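Local coordinates for protein phosphoribosylamine--glycine ligase (Thermotoga maritima, PDB 1VKZ) that catalyses the ATP-dependent ligation of glycine to 5-phosphoribosylamine, giving glycinamide ribonucleotide in de novo purine biosynthesis, at residues A199-V202 with N207-I210. Sequence-based numbering, arbitrary orientation.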
ATOM      1  N   ALA A 199      -8.364  -3.230   4.170  1.00 45.65           N
ATOM      2  CA  ALA A 199      -9.477  -2.436   3.734  1.00 43.15           C
ATOM      3  C   ALA A 199      -8.989  -1.013   3.412  1.00 41.32           C
ATOM      4  O   ALA A 199      -8.168  -0.475   4.098  1.00 39.37           O
ATOM      5  CB  ALA A 199     -10.536  -2.463   4.769  1.00 41.94           C
HETATM    6  N   MSE A 200      -9.499  -0.446   2.336  1.00 41.42           N
HETATM    7  CA  MSE A 200      -9.044   0.817   1.798  1.00 44.67           C
HETATM    8  C   MSE A 200     -10.227   1.703   1.514  1.00 42.17           C
HETATM    9  O   MSE A 200     -11.263   1.273   1.013  1.00 41.16           O
HETATM   10  CB  MSE A 200      -8.293   0.605   0.473  1.00 43.04           C
HETATM   11  CG  MSE A 200      -6.782   0.694   0.569  1.00 53.67           C
HETATM   12 SE   MSE A 200      -5.875  -0.446  -0.794  1.00 57.86          SE
HETATM   13  CE  MSE A 200      -6.078  -2.171   0.289  1.00 57.70           C
ATOM     14  N   ALA A 201     -10.058   2.973   1.787  1.00 42.95           N
ATOM     15  CA  ALA A 201     -11.123   3.904   1.517  1.00 43.21           C
ATOM     16  C   ALA A 201     -10.601   5.245   0.986  1.00 41.67           C
ATOM     17  O   ALA A 201      -9.487   5.704   1.324  1.00 39.46           O
ATOM     18  CB  ALA A 201     -11.952   4.095   2.762  1.00 42.98           C
ATOM     19  N   VAL A 202     -11.440   5.854   0.148  1.00 42.76           N
ATOM     20  CA  VAL A 202     -11.317   7.269  -0.200  1.00 42.24           C
ATOM     21  C   VAL A 202     -12.101   8.007   0.858  1.00 41.00           C
ATOM     22  O   VAL A 202     -13.218   7.629   1.177  1.00 43.43           O
ATOM     23  CB  VAL A 202     -11.876   7.603  -1.607  1.00 41.30           C
ATOM     24  CG1 VAL A 202     -11.447   8.979  -2.017  1.00 37.95           C
ATOM     25  CG2 VAL A 202     -11.385   6.605  -2.650  1.00 45.76           C
ATOM     26  N   ASN A 207     -16.719  11.499   5.865  1.00 47.09           N
ATOM     27  CA  ASN A 207     -17.224  10.729   4.752  1.00 47.09           C
ATOM     28  C   ASN A 207     -16.148   9.839   4.187  1.00 47.77           C
ATOM     29  O   ASN A 207     -15.009  10.265   4.091  1.00 49.75           O
ATOM     30  CB  ASN A 207     -17.690  11.684   3.685  1.00 47.51           C
ATOM     31  CG  ASN A 207     -18.651  12.664   4.228  1.00 48.02           C
ATOM     32  OD1 ASN A 207     -19.504  12.286   5.021  1.00 41.30           O
ATOM     33  ND2 ASN A 207     -18.500  13.945   3.865  1.00 53.85           N
ATOM     34  N   PHE A 208     -16.511   8.608   3.822  1.00 45.84           N
ATOM     35  CA  PHE A 208     -15.594   7.685   3.155  1.00 46.08           C
ATOM     36  C   PHE A 208     -16.336   6.701   2.245  1.00 45.75           C
ATOM     37  O   PHE A 208     -17.507   6.395   2.473  1.00 45.73           O
ATOM     38  CB  PHE A 208     -14.746   6.907   4.182  1.00 44.98           C
ATOM     39  CG  PHE A 208     -15.554   6.049   5.123  1.00 39.78           C
ATOM     40  CD1 PHE A 208     -16.095   6.578   6.278  1.00 47.46           C
ATOM     41  CD2 PHE A 208     -15.753   4.728   4.865  1.00 39.59           C
ATOM     42  CE1 PHE A 208     -16.840   5.783   7.153  1.00 41.99           C
ATOM     43  CE2 PHE A 208     -16.514   3.939   5.730  1.00 46.83           C
ATOM     44  CZ  PHE A 208     -17.050   4.475   6.869  1.00 38.73           C
ATOM     45  N   VAL A 209     -15.648   6.194   1.225  1.00 45.23           N
ATOM     46  CA  VAL A 209     -16.165   5.065   0.458  1.00 44.28           C
ATOM     47  C   VAL A 209     -15.137   3.979   0.551  1.00 43.58           C
ATOM     48  O   VAL A 209     -13.949   4.233   0.412  1.00 45.69           O
ATOM     49  CB  VAL A 209     -16.540   5.410  -1.016  1.00 44.22           C
ATOM     50  CG1 VAL A 209     -17.210   6.769  -1.072  1.00 50.88           C
ATOM     51  CG2 VAL A 209     -15.366   5.391  -1.962  1.00 46.44           C
ATOM     52  N   ILE A 210     -15.587   2.762   0.820  1.00 44.44           N
ATOM     53  CA  ILE A 210     -14.686   1.602   0.866  1.00 41.69           C
ATOM     54  C   ILE A 210     -14.477   1.066  -0.538  1.00 37.56           C
ATOM     55  O   ILE A 210     -15.414   0.894  -1.282  1.00 38.57           O
ATOM     56  CB  ILE A 210     -15.239   0.518   1.787  1.00 40.37           C
ATOM     57  CG1 ILE A 210     -15.295   1.041   3.216  1.00 40.43           C
ATOM     58  CG2 ILE A 210     -14.333  -0.704   1.737  1.00 49.65           C
ATOM     59  CD1 ILE A 210     -15.819   0.091   4.205  1.00 45.96           C
TER
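A beta hairpin of the ATP-grasp domain brings Val202 and Val209 together as an antiparallel hydrogen-bonded pair. Val209 N donates to Val202 O at 2.8 Å, with 158° at the hydrogen. The return bond, Val202 N to Val209 O, is 3.0 Å long and more bent, at 138°. Both oxygens also receive CA-H groups: Ala201 CA stands 3.1 Å from Val209 O, and Phe208 CA is equally near Val202 O. On the valine face of the sheet, Val209 CG2 sits between its own N and carbonyl carbon and meets Val202 CB at 4.1 Å. These branched side chains suit extended backbone, and both touch Met319.

Strand 207-210 is the outermost strand of a four-stranded antiparallel sheet, with 195-204 inside it and 269-277 next. Ala201 and Ile210 form the neighbouring non-hydrogen-bonded pair, their CA atoms 4.3 Å apart. Their side chains turn to the face covered by helix 242-261, where both touch Phe252. Ala201 CB lies 3.1 Å from Val209 O, which leaves little room for a larger side chain, while the branched, apolar Ile210 suits both the extended chain and the helix above. With CG between its backbone N and carbonyl carbon (chi1 61°), Phe208 carries its flat apolar ring to the same helix, meeting the Phe252 ring and touching Leu256. Ile210 CA also approaches Met200 O, at 3.4 Å, in a CA-H...O contact. Unlike that oxygen, the long, flexible side chain of Met200, a selenomethionine here, runs away from the hairpin to Ile298 and Leu290, near Ser198, a predicted ATP-site residue.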